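Shikimate 5-dehydrogenase (Thermus thermophilus, PDB 1WXD) catalyses the reversible NADPH-dependent reduction of 3-dehydroshikimate to shikimate, a step on the chorismate pathway to the aromatic amino acids. Local coordinates at residues G56-L61 with A83-L88; L120-G125 with V164-A169. One frame throughout, in Å; residues are numbered along the deposited sequence.

Interaction 1: G56-L61 with A83-L88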
ATOM      1  N   GLY A  56      -7.958   3.159  -1.192  1.00 24.17           N
ATOM      2  CA  GLY A  56      -7.446   3.252  -2.545  1.00 32.27           C
ATOM      3  C   GLY A  56      -8.482   3.744  -3.534  1.00 30.55           C
ATOM      4  O   GLY A  56      -9.686   3.667  -3.274  1.00 29.70           O
ATOM      5  N   VAL A  57      -8.015   4.260  -4.668  1.00 26.47           N
ATOM      6  CA  VAL A  57      -8.912   4.756  -5.708  1.00 25.36           C
ATOM      7  C   VAL A  57      -8.375   4.487  -7.108  1.00 24.57           C
ATOM      8  O   VAL A  57      -7.166   4.358  -7.310  1.00 21.07           O
ATOM      9  CB  VAL A  57      -9.128   6.286  -5.600  1.00 25.04           C
ATOM     10  CG1 VAL A  57      -9.634   6.657  -4.212  1.00 29.28           C
ATOM     11  CG2 VAL A  57      -7.826   7.018  -5.918  1.00 20.35           C
ATOM     12  N   ASN A  58      -9.288   4.387  -8.069  1.00 23.56           N
ATOM     13  CA  ASN A  58      -8.909   4.215  -9.465  1.00 27.43           C
ATOM     14  C   ASN A  58      -9.111   5.601 -10.077  1.00 29.47           C
ATOM     15  O   ASN A  58      -9.971   6.363  -9.628  1.00 32.15           O
ATOM     16  CB  ASN A  58      -9.812   3.206 -10.184  1.00 22.60           C
ATOM     17  CG  ASN A  58      -9.390   1.763  -9.958  1.00 27.85           C
ATOM     18  OD1 ASN A  58      -8.208   1.412 -10.081  1.00 23.02           O
ATOM     19  ND2 ASN A  58     -10.363   0.910  -9.647  1.00 19.65           N
ATOM     20  N   LEU A  59      -8.315   5.928 -11.086  1.00 22.80           N
ATOM     21  CA  LEU A  59      -8.421   7.219 -11.750  1.00 28.61           C
ATOM     22  C   LEU A  59      -8.718   7.025 -13.231  1.00 30.76           C
ATOM     23  O   LEU A  59      -8.130   6.162 -13.878  1.00 33.99           O
ATOM     24  CB  LEU A  59      -7.114   8.003 -11.585  1.00 25.10           C
ATOM     25  CG  LEU A  59      -6.923   8.969 -10.410  1.00 31.54           C
ATOM     26  CD1 LEU A  59      -7.889   8.686  -9.266  1.00 17.36           C
ATOM     27  CD2 LEU A  59      -5.481   8.871  -9.954  1.00 25.05           C
ATOM     28  N   THR A  60      -9.636   7.828 -13.760  1.00 35.39           N
ATOM     29  CA  THR A  60      -9.999   7.766 -15.171  1.00 34.10           C
ATOM     30  C   THR A  60      -9.860   9.160 -15.769  1.00 33.94           C
ATOM     31  O   THR A  60      -9.285  10.053 -15.149  1.00 33.68           O
ATOM     32  CB  THR A  60     -11.453   7.290 -15.370  1.00 38.10           C
ATOM     33  OG1 THR A  60     -12.347   8.174 -14.685  1.00 43.68           O
ATOM     34  CG2 THR A  60     -11.626   5.890 -14.828  1.00 41.15           C
ATOM     35  N   LEU A  61     -10.381   9.341 -16.977  1.00 36.44           N
ATOM     36  CA  LEU A  61     -10.312  10.635 -17.645  1.00 40.79           C
ATOM     37  C   LEU A  61     -10.947  11.735 -16.807  1.00 41.49           C
ATOM     38  O   LEU A  61     -12.023  11.554 -16.237  1.00 36.37           O
ATOM     39  CB  LEU A  61     -11.016  10.574 -19.003  1.00 47.59           C
ATOM     40  CG  LEU A  61     -10.220  10.008 -20.181  1.00 53.24           C
ATOM     41  CD1 LEU A  61      -9.049  10.932 -20.484  1.00 59.99           C
ATOM     42  CD2 LEU A  61      -9.728   8.606 -19.858  1.00 59.52           C
ATOM     43  N   ALA A  83       1.010   7.610 -16.810  1.00 25.67           N
ATOM     44  CA  ALA A  83      -0.326   7.666 -16.235  1.00 27.75           C
ATOM     45  C   ALA A  83      -0.558   6.671 -15.098  1.00 31.85           C
ATOM     46  O   ALA A  83      -0.037   5.552 -15.102  1.00 20.12           O
ATOM     47  CB  ALA A  83      -1.364   7.456 -17.332  1.00 24.62           C
ATOM     48  N   VAL A  84      -1.351   7.099 -14.122  1.00 31.44           N
ATOM     49  CA  VAL A  84      -1.684   6.264 -12.975  1.00 25.93           C
ATOM     50  C   VAL A  84      -3.184   6.020 -12.970  1.00 24.61           C
ATOM     51  O   VAL A  84      -3.971   6.965 -13.030  1.00 27.12           O
ATOM     52  CB  VAL A  84      -1.277   6.947 -11.652  1.00 24.47           C
ATOM     53  CG1 VAL A  84      -1.935   6.245 -10.472  1.00 28.38           C
ATOM     54  CG2 VAL A  84       0.233   6.913 -11.502  1.00 24.40           C
ATOM     55  N   ASN A  85      -3.582   4.753 -12.916  1.00 18.80           N
ATOM     56  CA  ASN A  85      -5.000   4.422 -12.898  1.00 23.36           C
ATOM     57  C   ASN A  85      -5.359   3.851 -11.534  1.00 21.88           C
ATOM     58  O   ASN A  85      -6.536   3.658 -11.223  1.00 19.29           O
ATOM     59  CB  ASN A  85      -5.349   3.392 -13.979  1.00 17.32           C
ATOM     60  CG  ASN A  85      -5.114   1.959 -13.524  1.00 23.40           C
ATOM     61  OD1 ASN A  85      -5.906   1.058 -13.830  1.00 20.48           O
ATOM     62  ND2 ASN A  85      -4.027   1.738 -12.797  1.00 18.35           N
ATOM     63  N   THR A  86      -4.337   3.575 -10.730  1.00 15.52           N
ATOM     64  CA  THR A  86      -4.559   3.017  -9.406  1.00 16.81           C
ATOM     65  C   THR A  86      -3.695   3.653  -8.326  1.00 18.00           C
ATOM     66  O   THR A  86      -2.467   3.666  -8.414  1.00 22.31           O
ATOM     67  CB  THR A  86      -4.310   1.498  -9.387  1.00 15.24           C
ATOM     68  OG1 THR A  86      -5.171   0.860 -10.336  1.00 20.57           O
ATOM     69  CG2 THR A  86      -4.602   0.934  -7.994  1.00 13.69           C
ATOM     70  N   VAL A  87      -4.358   4.171  -7.300  1.00 14.06           N
ATOM     71  CA  VAL A  87      -3.680   4.805  -6.180  1.00 22.48           C
ATOM     72  C   VAL A  87      -3.945   4.046  -4.884  1.00 18.61           C
ATOM     73  O   VAL A  87      -5.073   3.627  -4.618  1.00 23.39           O
ATOM     74  CB  VAL A  87      -4.157   6.264  -5.996  1.00 19.68           C
ATOM     75  CG1 VAL A  87      -3.488   6.887  -4.773  1.00 17.60           C
ATOM     76  CG2 VAL A  87      -3.842   7.063  -7.244  1.00 20.62           C
ATOM     77  N   LEU A  88      -2.896   3.874  -4.087  1.00 22.33           N
ATOM     78  CA  LEU A  88      -3.005   3.186  -2.802  1.00 19.08           C
ATOM     79  C   LEU A  88      -2.675   4.165  -1.682  1.00 23.15           C
ATOM     80  O   LEU A  88      -1.675   4.881  -1.759  1.00 21.44           O
ATOM     81  CB  LEU A  88      -2.023   2.014  -2.733  1.00 16.00           C
ATOM     82  CG  LEU A  88      -1.746   1.454  -1.331  1.00 16.90           C
ATOM     83  CD1 LEU A  88      -2.957   0.667  -0.829  1.00 10.90           C
ATOM     84  CD2 LEU A  88      -0.524   0.558  -1.379  1.00 14.70           C
TER
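Val57 and Val87 form the hydrogen-bonded pair of an antiparallel ladder, with both backbone amides and both carbonyls used between them. Val57 N reaches Val87 O over 3.0 Å, its donor tilted a little from the carbonyl plane, and the same oxygen takes a second donor, the indole NE1 of Trp243 on helix 229-244. The return bond from Val87 N to Val57 O, 2.8 Å, is straighter at hydrogen (170°) and runs nearly along the C=O axis. Two residues on, Asn85 O accepts Leu59 N at 2.9 Å, but from well above the carbonyl plane, and Asn58 CA adds a CA-H...O contact to Asn85 O at 3.0 Å. Along the edge facing strand 93-97, Asn85 and Thr86 form a classic beta bulge opposite Phe97, and the Thr86 hydroxyl is hydrogen-bonded to that of Thr99. On the face opposite Asn58 and Thr86, Val57 CG2 lies 3.7 Å from Val87 CB, the two side chains pointing the same way, and Leu59 CD2 slants across to Val87 CG2 at 3.6 Å. The other edge of strand 56-59 is hydrogen-bonded to strand 3-8 through the backbone of Asn58, placing this pair inside the mixed sheet of the substrate-binding domain, where Asn85 binds shikimate. Three cross-strand bonds, the last ending on Asn85 O, thus satisfy six buried backbone groups, with Val87 O gripped twice.

Interaction 2: L120-G125 with V164-A169; sequences LVLGAG and VPLEKA
Leu120 extends its side chain with CG opposite the backbone N (chi1 174°), and a chi2 of 55° then spreads the two methyls to different partners on segment 164-169. Leu120 CD1 meets Val164 CG2 at 3.7 Å, the two side chains slanting past one another. Leu120 CD2 sits against Ala169, 3.6 Å from its CB and equally close to its CA, so this methyl rests on the backbone of the 3-10 turn as well as on the alanine methyl. With Val164 CG1 anti to the carbonyl carbon (chi1 -56°), CG2 falls between N and the carbonyl carbon and faces Leu120. Two residues farther along the strand, Leu122 touches Leu166 through a single pair of methyls, CD2 to CD2 at 3.8 Å, with the side chains crossing at about a right angle.

The turn that offers these groups is held by its own backbone: Lys168 N bonds to Pro165 O at 3.0 Å, and Ala169 N to Leu166 O at 2.9 Å. Lys168 NZ forms a salt bridge with Glu171. Strand 142-145 lies between strands 119-122 and 162-163 in the parallel Rossmann sheet, and its Trp143 touches both Leu120 and Val164, while Trp145 touches both Leu122 and Leu166. The contact therefore spans from the central strand, past that neighbour, to the connection that follows the edge strand.

Just beyond Leu122 come the NADP(+)-binding residues Gly123 to Ala127, the glycine-rich turn and start of helix 126-137, where Ala124 N is hydrogen-bonded to Asn146 OD1. Joined by apolar carbon contacts, the two segments have no polar or charged link between them; close apolar fit packs the 3-10 turn against one side of the strand that leads into the cofactor loop.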
ATOM      1  N   LEU A 120      -0.615  -3.686 -33.885  1.00 15.21           N
ATOM      2  CA  LEU A 120      -0.905  -2.300 -34.220  1.00 13.39           C
ATOM      3  C   LEU A 120      -1.858  -1.707 -33.197  1.00 11.77           C
ATOM      4  O   LEU A 120      -2.988  -2.171 -33.030  1.00 16.12           O
ATOM      5  CB  LEU A 120      -1.508  -2.189 -35.625  1.00 12.98           C
ATOM      6  CG  LEU A 120      -2.003  -0.802 -36.078  1.00 15.30           C
ATOM      7  CD1 LEU A 120      -0.894   0.245 -35.955  1.00  9.92           C
ATOM      8  CD2 LEU A 120      -2.490  -0.900 -37.522  1.00 10.61           C
ATOM      9  N   VAL A 121      -1.375  -0.688 -32.499  1.00 16.23           N
ATOM     10  CA  VAL A 121      -2.150   0.013 -31.491  1.00 15.20           C
ATOM     11  C   VAL A 121      -2.662   1.312 -32.109  1.00 18.88           C
ATOM     12  O   VAL A 121      -1.872   2.164 -32.515  1.00 15.90           O
ATOM     13  CB  VAL A 121      -1.277   0.356 -30.262  1.00 17.88           C
ATOM     14  CG1 VAL A 121      -2.046   1.238 -29.302  1.00 16.17           C
ATOM     15  CG2 VAL A 121      -0.839  -0.919 -29.570  1.00 13.77           C
ATOM     16  N   LEU A 122      -3.981   1.453 -32.194  1.00 22.21           N
ATOM     17  CA  LEU A 122      -4.575   2.658 -32.752  1.00 17.79           C
ATOM     18  C   LEU A 122      -4.841   3.640 -31.617  1.00 22.63           C
ATOM     19  O   LEU A 122      -5.573   3.336 -30.672  1.00 15.47           O
ATOM     20  CB  LEU A 122      -5.881   2.330 -33.469  1.00 14.45           C
ATOM     21  CG  LEU A 122      -5.804   1.314 -34.608  1.00 22.02           C
ATOM     22  CD1 LEU A 122      -7.205   1.069 -35.149  1.00 23.20           C
ATOM     23  CD2 LEU A 122      -4.873   1.817 -35.703  1.00 22.52           C
ATOM     24  N   GLY A 123      -4.239   4.820 -31.718  1.00 20.40           N
ATOM     25  CA  GLY A 123      -4.410   5.823 -30.685  1.00 25.89           C
ATOM     26  C   GLY A 123      -3.128   5.946 -29.887  1.00 31.60           C
ATOM     27  O   GLY A 123      -2.741   5.019 -29.182  1.00 29.28           O
ATOM     28  N   ALA A 124      -2.460   7.088 -30.005  1.00 33.30           N
ATOM     29  CA  ALA A 124      -1.214   7.312 -29.287  1.00 32.04           C
ATOM     30  C   ALA A 124      -1.466   8.126 -28.025  1.00 29.09           C
ATOM     31  O   ALA A 124      -0.551   8.742 -27.482  1.00 37.30           O
ATOM     32  CB  ALA A 124      -0.211   8.029 -30.192  1.00 25.03           C
ATOM     33  N   GLY A 125      -2.712   8.124 -27.564  1.00 38.16           N
ATOM     34  CA  GLY A 125      -3.062   8.866 -26.365  1.00 37.31           C
ATOM     35  C   GLY A 125      -2.722   8.094 -25.104  1.00 38.96           C
ATOM     36  O   GLY A 125      -1.823   7.257 -25.115  1.00 43.99           O
ATOM     37  N   VAL A 164       3.207   3.963 -37.956  1.00 24.52           N
ATOM     38  CA  VAL A 164       2.831   3.517 -39.289  1.00 21.90           C
ATOM     39  C   VAL A 164       1.518   4.122 -39.747  1.00 23.66           C
ATOM     40  O   VAL A 164       0.740   4.637 -38.940  1.00 24.27           O
ATOM     41  CB  VAL A 164       2.666   1.989 -39.330  1.00 15.39           C
ATOM     42  CG1 VAL A 164       3.939   1.308 -38.863  1.00 23.57           C
ATOM     43  CG2 VAL A 164       1.502   1.576 -38.452  1.00 18.97           C
ATOM     44  N   PRO A 165       1.266   4.094 -41.062  1.00 24.14           N
ATOM     45  CA  PRO A 165       0.017   4.635 -41.606  1.00 28.65           C
ATOM     46  C   PRO A 165      -1.029   3.512 -41.480  1.00 28.55           C
ATOM     47  O   PRO A 165      -0.661   2.340 -41.410  1.00 25.00           O
ATOM     48  CB  PRO A 165       0.384   4.946 -43.055  1.00 22.09           C
ATOM     49  CG  PRO A 165       1.357   3.858 -43.377  1.00 30.47           C
ATOM     50  CD  PRO A 165       2.236   3.826 -42.141  1.00 22.03           C
ATOM     51  N   LEU A 166      -2.313   3.866 -41.447  1.00 23.77           N
ATOM     52  CA  LEU A 166      -3.386   2.880 -41.305  1.00 25.43           C
ATOM     53  C   LEU A 166      -3.320   1.672 -42.223  1.00 23.14           C
ATOM     54  O   LEU A 166      -3.762   0.586 -41.844  1.00 23.29           O
ATOM     55  CB  LEU A 166      -4.757   3.531 -41.490  1.00 23.60           C
ATOM     56  CG  LEU A 166      -5.371   4.280 -40.312  1.00 31.53           C
ATOM     57  CD1 LEU A 166      -6.726   4.820 -40.731  1.00 17.28           C
ATOM     58  CD2 LEU A 166      -5.513   3.346 -39.116  1.00 25.93           C
ATOM     59  N   GLU A 167      -2.792   1.852 -43.431  1.00 20.80           N
ATOM     60  CA  GLU A 167      -2.708   0.745 -44.379  1.00 23.88           C
ATOM     61  C   GLU A 167      -1.905  -0.438 -43.855  1.00 18.79           C
ATOM     62  O   GLU A 167      -2.125  -1.571 -44.273  1.00 20.23           O
ATOM     63  CB  GLU A 167      -2.103   1.203 -45.710  1.00 29.54           C
ATOM     64  CG  GLU A 167      -3.012   2.075 -46.572  1.00 37.00           C
ATOM     65  CD  GLU A 167      -3.213   3.466 -46.004  1.00 41.49           C
ATOM     66  OE1 GLU A 167      -2.228   4.063 -45.512  1.00 34.49           O
ATOM     67  OE2 GLU A 167      -4.355   3.970 -46.063  1.00 46.17           O
ATOM     68  N   LYS A 168      -0.976  -0.183 -42.940  1.00 18.72           N
ATOM     69  CA  LYS A 168      -0.162  -1.264 -42.398  1.00 22.68           C
ATOM     70  C   LYS A 168      -0.980  -2.218 -41.533  1.00 24.88           C
ATOM     71  O   LYS A 168      -0.471  -3.242 -41.071  1.00 17.98           O
ATOM     72  CB  LYS A 168       1.004  -0.698 -41.585  1.00 23.34           C
ATOM     73  CG  LYS A 168       2.018   0.067 -42.422  1.00 33.30           C
ATOM     74  CD  LYS A 168       2.705  -0.841 -43.436  1.00 40.12           C
ATOM     75  CE  LYS A 168       3.527  -1.924 -42.756  1.00 46.51           C
ATOM     76  NZ  LYS A 168       4.235  -2.789 -43.743  1.00 54.38           N
ATOM     77  N   ALA A 169      -2.248  -1.886 -41.313  1.00 18.20           N
ATOM     78  CA  ALA A 169      -3.105  -2.743 -40.506  1.00 18.87           C
ATOM     79  C   ALA A 169      -3.250  -4.101 -41.186  1.00 17.44           C
ATOM     80  O   ALA A 169      -3.461  -5.116 -40.529  1.00 18.90           O
ATOM     81  CB  ALA A 169      -4.473  -2.096 -40.309  1.00 20.23           C
TER

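Interactions 1 and 2 lie in different domains, on opposite sides of the chain's centre; their centres are 26 Å apart and their nearest atoms about 8 Å, without touching. Each sits where a strand pairing or packing gives way to a binding loop. Interaction 1 carries the shikimate-binding residues Thr60 and Asn85, with the Asn85 side chain about 3 Å from those of Asp100 and Gln235, which also bind shikimate. Interaction 2 carries Gly123, Ala124 and Gly125 of the NADP(+) site; its Leu122 side chain stays about 8 Å from that of Asn146. The two contacts thus contribute to substrate and cofactor binding from separate sheets, consistent with a reaction site between the two domains.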